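Local coordinates for protein acetylxylan esterase (Geobacillus stearothermophilus, PDB 5BN1) that cleaves acetyl side groups from the xylose backbone of xylan and xylo-oligosaccharides, working as a serine esterase of the GDSL family in a doughnut-shaped octamer, at residues E27-F30 and G31-G34; G90-D93 and V94-Y98; V158-I161 and A162-T165. The protein carries 1 engineered substitution. All blocks are in the same frame, centred on the assembly; numbering follows the deposited sequence.

Contact 1: E27-F30 and G31-G34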
loop_
_atom_site.group_PDB
_atom_site.type_symbol
_atom_site.label_atom_id
_atom_site.label_comp_id
_atom_site.label_asym_id
_atom_site.label_seq_id
_atom_site.Cartn_x
_atom_site.Cartn_y
_atom_site.Cartn_z
ATOM N N GLU A 27 -5.175 12.921 -22.474
ATOM C CA GLU A 27 -4.413 13.935 -23.158
ATOM C C GLU A 27 -3.722 14.814 -22.067
ATOM O O GLU A 27 -4.159 14.819 -20.895
ATOM C CB GLU A 27 -5.398 14.815 -24.012
ATOM C CG GLU A 27 -4.807 15.738 -25.070
ATOM C CD GLU A 27 -5.822 16.687 -25.725
ATOM O OE1 GLU A 27 -6.925 16.920 -25.153
ATOM O OE2 GLU A 27 -5.486 17.212 -26.798
ATOM N N GLY A 28 -2.721 15.547 -22.496
ATOM C CA GLY A 28 -2.129 16.599 -21.669
ATOM C C GLY A 28 -0.731 16.152 -21.205
ATOM O O GLY A 28 -0.082 16.790 -20.402
ATOM N N SER A 29 -0.265 15.031 -21.721
ATOM C CA SER A 29 1.078 14.544 -21.389
ATOM C C SER A 29 1.138 13.173 -22.015
ATOM O O SER A 29 0.099 12.561 -22.316
ATOM C CB SER A 29 1.342 14.468 -19.852
ATOM O OG SER A 29 0.491 13.592 -19.257
ATOM N N PHE A 30 2.335 12.646 -22.216
ATOM C CA PHE A 30 2.392 11.271 -22.754
ATOM C C PHE A 30 2.061 10.310 -21.656
ATOM O O PHE A 30 1.519 9.202 -21.922
ATOM C CB PHE A 30 3.897 10.955 -23.083
ATOM C CG PHE A 30 4.341 11.366 -24.461
ATOM C CD1 PHE A 30 3.973 10.544 -25.484
ATOM C CD2 PHE A 30 5.132 12.555 -24.751
ATOM C CE1 PHE A 30 4.352 10.744 -26.787
ATOM C CE2 PHE A 30 5.626 12.766 -26.107
ATOM C CZ PHE A 30 5.160 11.912 -27.107
ATOM N N GLY A 31 2.469 10.633 -20.399
ATOM C CA GLY A 31 1.956 9.818 -19.441
ATOM C C GLY A 31 0.543 9.646 -19.843
ATOM O O GLY A 31 -0.010 8.525 -19.762
ATOM N N ALA A 32 -0.112 10.771 -20.186
ATOM C CA ALA A 32 -1.542 10.634 -20.359
ATOM C C ALA A 32 -1.958 9.710 -21.562
ATOM O O ALA A 32 -3.082 9.317 -21.610
ATOM C CB ALA A 32 -2.219 11.999 -20.576
ATOM N N LEU A 33 -1.070 9.596 -22.516
ATOM C CA LEU A 33 -1.282 8.837 -23.777
ATOM C C LEU A 33 -1.059 7.345 -23.613
ATOM O O LEU A 33 -1.286 6.583 -24.523
ATOM C CB LEU A 33 -0.406 9.326 -24.907
ATOM C CG LEU A 33 -0.653 10.745 -25.520
ATOM C CD1 LEU A 33 0.285 11.097 -26.633
ATOM C CD2 LEU A 33 -2.144 10.874 -25.900
ATOM N N GLY A 34 -0.565 6.946 -22.458
ATOM C CA GLY A 34 -0.227 5.552 -22.215
ATOM C C GLY A 34 1.095 5.195 -22.750
ATOM O O GLY A 34 1.896 6.032 -23.169
HETATM O O HOH W 1 3.629 7.851 -22.537
#

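Contact 2: G90-D93 and V94-Y98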
loop_
_atom_site.group_PDB
_atom_site.type_symbol
_atom_site.label_atom_id
_atom_site.label_comp_id
_atom_site.label_asym_id
_atom_site.label_seq_id
_atom_site.Cartn_x
_atom_site.Cartn_y
_atom_site.Cartn_z
ATOM N N GLY A 90 -12.087 -4.770 -32.573
ATOM C CA GLY A 90 -12.395 -6.151 -33.083
ATOM C C GLY A 90 -11.681 -7.261 -32.377
ATOM O O GLY A 90 -12.130 -8.372 -32.406
ATOM N N ILE A 91 -10.514 -6.970 -31.748
ATOM C CA ILE A 91 -9.856 -8.035 -31.037
ATOM C C ILE A 91 -10.750 -8.707 -30.008
ATOM O O ILE A 91 -10.813 -9.929 -29.964
ATOM C CB ILE A 91 -8.558 -7.545 -30.397
ATOM C CG1 ILE A 91 -7.499 -7.311 -31.459
ATOM C CG2 ILE A 91 -8.011 -8.601 -29.387
ATOM C CD1 ILE A 91 -6.228 -6.607 -31.013
ATOM N N ASN A 92 -11.458 -7.934 -29.190
ATOM C CA ASN A 92 -12.273 -8.473 -28.130
ATOM C C ASN A 92 -13.568 -9.089 -28.695
ATOM O O ASN A 92 -14.043 -10.110 -28.237
ATOM C CB ASN A 92 -12.554 -7.490 -27.086
ATOM C CG ASN A 92 -11.295 -7.133 -26.326
ATOM O OD1 ASN A 92 -10.627 -8.067 -25.814
ATOM N ND2 ASN A 92 -11.022 -5.923 -26.144
ATOM N N ASP A 93 -14.104 -8.426 -29.745
ATOM C CA ASP A 93 -15.286 -8.906 -30.450
ATOM C C ASP A 93 -15.118 -10.346 -30.842
ATOM O O ASP A 93 -16.068 -11.155 -30.768
ATOM C CB ASP A 93 -15.522 -8.015 -31.644
ATOM C CG ASP A 93 -15.535 -6.551 -31.317
ATOM O OD1 ASP A 93 -14.479 -5.994 -30.799
ATOM O OD2 ASP A 93 -16.544 -5.813 -31.522
ATOM N N VAL A 94 -13.935 -10.718 -31.313
ATOM C CA VAL A 94 -13.491 -12.006 -31.694
ATOM C C VAL A 94 -13.107 -12.838 -30.458
ATOM O O VAL A 94 -13.500 -13.982 -30.323
ATOM C CB VAL A 94 -12.358 -11.930 -32.702
ATOM C CG1 VAL A 94 -11.812 -13.264 -33.001
ATOM C CG2 VAL A 94 -12.866 -11.245 -34.004
ATOM N N TRP A 95 -12.176 -12.301 -29.682
ATOM C CA TRP A 95 -11.534 -13.119 -28.611
ATOM C C TRP A 95 -12.554 -13.749 -27.707
ATOM O O TRP A 95 -12.384 -14.904 -27.338
ATOM C CB TRP A 95 -10.577 -12.247 -27.832
ATOM C CG TRP A 95 -9.462 -12.968 -27.111
ATOM C CD1 TRP A 95 -9.101 -14.270 -27.204
ATOM C CD2 TRP A 95 -8.400 -12.294 -26.408
ATOM N NE1 TRP A 95 -7.935 -14.502 -26.469
ATOM C CE2 TRP A 95 -7.487 -13.298 -25.985
ATOM C CE3 TRP A 95 -8.219 -10.992 -26.023
ATOM C CZ2 TRP A 95 -6.306 -12.937 -25.285
ATOM C CZ3 TRP A 95 -7.107 -10.653 -25.278
ATOM C CH2 TRP A 95 -6.175 -11.654 -24.937
ATOM N N ARG A 96 -13.566 -13.003 -27.302
ATOM C CA ARG A 96 -14.604 -13.569 -26.450
ATOM C C ARG A 96 -15.229 -14.836 -26.921
ATOM O O ARG A 96 -15.651 -15.723 -26.161
ATOM C CB ARG A 96 -15.626 -12.526 -26.025
ATOM C CG ARG A 96 -15.140 -11.352 -25.247
ATOM C CD ARG A 96 -14.600 -11.664 -23.849
ATOM N NE ARG A 96 -13.193 -12.053 -23.950
ATOM C CZ ARG A 96 -12.181 -11.217 -24.120
ATOM N NH1 ARG A 96 -10.928 -11.712 -24.206
ATOM N NH2 ARG A 96 -12.351 -9.909 -24.312
ATOM N N GLN A 97 -15.386 -14.940 -28.252
ATOM C CA GLN A 97 -15.934 -16.116 -28.876
ATOM C C GLN A 97 -15.143 -17.398 -28.614
ATOM O O GLN A 97 -15.604 -18.508 -28.704
ATOM C CB GLN A 97 -16.137 -15.947 -30.395
ATOM C CG GLN A 97 -16.958 -14.735 -30.760
ATOM C CD GLN A 97 -17.083 -14.468 -32.222
ATOM O OE1 GLN A 97 -17.330 -15.451 -33.019
ATOM N NE2 GLN A 97 -16.979 -13.225 -32.626
ATOM N N TYR A 98 -13.809 -17.175 -28.411
ATOM C CA TYR A 98 -12.848 -18.230 -28.192
ATOM C C TYR A 98 -12.419 -18.403 -26.722
ATOM O O TYR A 98 -12.214 -19.587 -26.367
ATOM C CB TYR A 98 -11.589 -17.939 -29.098
ATOM C CG TYR A 98 -11.964 -18.113 -30.575
ATOM C CD1 TYR A 98 -12.059 -19.357 -31.111
ATOM C CD2 TYR A 98 -12.209 -17.008 -31.386
ATOM C CE1 TYR A 98 -12.448 -19.575 -32.430
ATOM C CE2 TYR A 98 -12.620 -17.209 -32.670
ATOM C CZ TYR A 98 -12.727 -18.450 -33.163
ATOM O OH TYR A 98 -13.169 -18.724 -34.479
HETATM O O HOH W 2 -9.442 -8.712 -23.405
#

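Contact 3: V158-I161 and A162-T165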
loop_
_atom_site.group_PDB
_atom_site.type_symbol
_atom_site.label_atom_id
_atom_site.label_comp_id
_atom_site.label_asym_id
_atom_site.label_seq_id
_atom_site.Cartn_x
_atom_site.Cartn_y
_atom_site.Cartn_z
ATOM N N VAL A 158 -13.267 -4.422 -41.934
ATOM C CA VAL A 158 -12.663 -3.135 -41.789
ATOM C C VAL A 158 -12.205 -2.512 -43.155
ATOM O O VAL A 158 -12.427 -1.307 -43.345
ATOM C CB VAL A 158 -11.526 -3.256 -40.739
ATOM C CG1 VAL A 158 -10.828 -1.909 -40.621
ATOM C CG2 VAL A 158 -12.103 -3.636 -39.350
ATOM N N LYS A 159 -11.524 -3.306 -43.907
ATOM C CA LYS A 159 -10.872 -2.965 -45.215
ATOM C C LYS A 159 -12.026 -2.475 -46.152
ATOM O O LYS A 159 -11.934 -1.368 -46.720
ATOM C CB LYS A 159 -10.127 -4.063 -45.766
ATOM C CG LYS A 159 -9.380 -3.641 -47.082
ATOM C CD LYS A 159 -8.359 -4.641 -47.482
ATOM C CE LYS A 159 -7.397 -4.014 -48.559
ATOM N NZ LYS A 159 -6.467 -5.069 -48.915
ATOM N N GLN A 160 -13.103 -3.216 -46.096
ATOM C CA GLN A 160 -14.228 -2.844 -47.012
ATOM C C GLN A 160 -14.982 -1.648 -46.567
ATOM O O GLN A 160 -15.331 -0.775 -47.470
ATOM C CB GLN A 160 -15.025 -4.111 -47.241
ATOM C CG GLN A 160 -14.351 -5.287 -47.968
ATOM C CD GLN A 160 -13.422 -5.271 -49.355
ATOM O OE1 GLN A 160 -12.881 -4.230 -49.827
ATOM N NE2 GLN A 160 -13.113 -6.534 -49.893
ATOM N N ILE A 161 -15.163 -1.418 -45.303
ATOM C CA ILE A 161 -15.723 -0.219 -44.728
ATOM C C ILE A 161 -14.792 0.954 -45.159
ATOM O O ILE A 161 -15.243 2.055 -45.513
ATOM C CB ILE A 161 -16.061 -0.248 -43.257
ATOM C CG1 ILE A 161 -17.201 -1.316 -42.913
ATOM C CG2 ILE A 161 -16.464 1.099 -42.768
ATOM C CD1 ILE A 161 -17.382 -1.586 -41.497
ATOM N N ALA A 162 -13.498 0.800 -44.976
ATOM C CA ALA A 162 -12.605 1.910 -45.274
ATOM C C ALA A 162 -12.685 2.282 -46.799
ATOM O O ALA A 162 -12.688 3.441 -47.119
ATOM C CB ALA A 162 -11.167 1.595 -44.913
ATOM N N GLU A 163 -12.732 1.274 -47.632
ATOM C CA GLU A 163 -12.811 1.465 -49.157
ATOM C C GLU A 163 -14.063 2.240 -49.503
ATOM O O GLU A 163 -14.018 3.315 -50.165
ATOM C CB GLU A 163 -12.770 0.137 -49.813
ATOM C CG GLU A 163 -11.337 -0.126 -50.265
ATOM C CD GLU A 163 -11.005 -1.586 -50.542
ATOM O OE1 GLU A 163 -9.811 -2.005 -50.454
ATOM O OE2 GLU A 163 -11.958 -2.318 -50.873
ATOM N N GLU A 164 -15.145 1.801 -48.963
ATOM C CA GLU A 164 -16.458 2.442 -49.180
ATOM C C GLU A 164 -16.613 3.852 -48.704
ATOM O O GLU A 164 -17.267 4.672 -49.377
ATOM C CB GLU A 164 -17.436 1.504 -48.551
ATOM C CG GLU A 164 -18.824 1.816 -48.171
ATOM C CD GLU A 164 -19.397 0.612 -47.346
ATOM O OE1 GLU A 164 -18.697 -0.529 -47.304
ATOM O OE2 GLU A 164 -20.497 0.859 -46.716
ATOM N N THR A 165 -15.958 4.201 -47.602
ATOM C CA THR A 165 -16.088 5.483 -46.914
ATOM C C THR A 165 -14.898 6.397 -47.231
ATOM O O THR A 165 -14.847 7.491 -46.685
ATOM C CB THR A 165 -16.277 5.306 -45.421
ATOM O OG1 THR A 165 -15.078 4.675 -44.894
ATOM C CG2 THR A 165 -17.520 4.471 -45.073
#

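Contact 1: E27-F30 and G31-G34
Phe30 and Leu33 meet obliquely, ring carbon CD1 of Phe30 lying 3.9 Å from methyl CD1 of Leu33, across a tight turn with helical backbone angles in the loop between helices 15-18 and 37-48 of this SGNH hydrolase. Residues 31-33 have those angles but lack a regular pattern of helix bonds. Phe30 has CG beside its backbone N (chi1 -88°), which carries the ring away from the turn, and only its CD1 and CE1 side comes near the Leu33 methyl. The Phe30 side chain packs on Ala39, Val42 and Gln46 of helix 37-48 and on Ser196 of a neighbouring subunit; Leu33 leans on Val42 as well, and both side chains thus lie on helix 37-48.

Ala32 turns its CB onto the backbone of the preceding residues, 3.0 Å from Ser29 O and 3.4 Å from Glu27 O, with Ser29 OG also near by. Ser29 OG seems to accept the N-H of Ala32, although that nitrogen is crowded in the model and the bond is doubtful. Leu33 N is shared between two carbonyls, giving weak bonds to Phe30 O at 2.7 Å and to Ser29 O at 3.2 Å, both strongly bent. At the start of the stretch, Glu27 OE2 forms a salt bridge with Arg55, and the side chain packs on Met103 of a second neighbouring subunit. The mouth of the turn is spanned by a water that donates to Gly34 O at 2.6 Å and, more weakly, to Phe30 O.

Contact 2: G90-D93 and V94-Y98
Asn92 OD1 takes an N-H from Arg96 NH2 at 2.9 Å, one helical turn along. The donor stands 44° above the amide carbonyl plane, so the bond misses the lone pairs and is bent, and a water donates to the same oxygen at 2.8 Å. Trp95 brings its edge up to OD1, CE3 lying 3.8 Å away and near the plane, while its CE3 also touches Ile91 CG2 at 4.1 Å. Asn92 and Gly63 are the probable stabilisers of the transition state, and residues 90-93 form the Gly-x-Asn-Asp motif of SGNH hydrolases, with Gly90 as N-cap of helix 91-99. Arg96 folds back at chi2 and chi3 (-66° and 85°), which sets NH1 3.0 Å above one face of the Trp95 ring, toward its rim; a salt bridge to Asp99 secures that nitrogen. Further out, Asn92 ND2 is tied to Asn64 O and Asp93 OD2 to Val66 N. The Trp95 ring stacks on Trp190 of a neighbouring subunit. On another side of the helix Gln97 NE2 bonds to Asp93 O at 2.9 Å, nearly straight, and also pairs with Tyr154 OH on helix 146-165.

Contact 3: V158-I161 and A162-T165
Ile161 O is gripped twice by Thr165: the hydroxyl OG1 donates to it at 2.7 Å and the backbone N at 3.1 Å, the two arriving from opposite faces of the carbonyl plane. OG1 gets there by sitting between its own backbone N and carbonyl carbon (chi1 63°), a position that folds the hydroxyl back along the preceding turn. It is also bonded to Ser167 OG, just beyond the segment, while Thr165 O receives the amine of Lys125. The regular helix ladder runs beside this, Ala162 N to Val158 O, Glu163 N to Lys159 O and Glu164 N to Gln160 O, at 2.9 to 3.0 Å and fairly straight.

Glu164 sends its extended side chain off to Arg118 of helix 110-124, where OE2 forms a salt bridge, and its CB rests 3.3 Å from Gln160 O. A bound imidazole, probably from the crystallisation liquor, lies close to the same side chain. These residues belong to helix 146-165, the crossover of the beta-alpha-beta unit between strands 130-134 and 168-170.

On the exposed side Lys159 and Glu163 cross at an angle. Their charged ends stay apart, NZ 4.8 Å from OE1, and the touching is done by Lys159 CE, 3.7 Å from Glu163 OE1. On the buried side Val158, Ile161 and Ala162 face the sheet: all three rest on Leu133, and Val158 and Ala162 reach Phe169. Ile161 CG2 lies 4.2 Å from Thr165 CG2, and beyond that pair Thr165 packs against Val121 of helix 110-124.

From the N terminus the three contacts come in series, none nesting within or crossing another, and each closes only a turn of chain with nothing between its segments. Contact 1 shapes the loop leading from helix 15-18 to helix 37-48. Contact 2 opens helix 91-99 just after strand 84-88, the middle strand of the parallel sheet. Contact 3 falls near the end of helix 146-165, before strand 168-170, outermost within this chain. Contacts 1 and 3 lie on opposite sides of the chain's centre, their centres about 30 Å apart. Contacts 2 and 3 come within about 7 Å at their nearest atoms, and helix 146-165 also packs against contact 2.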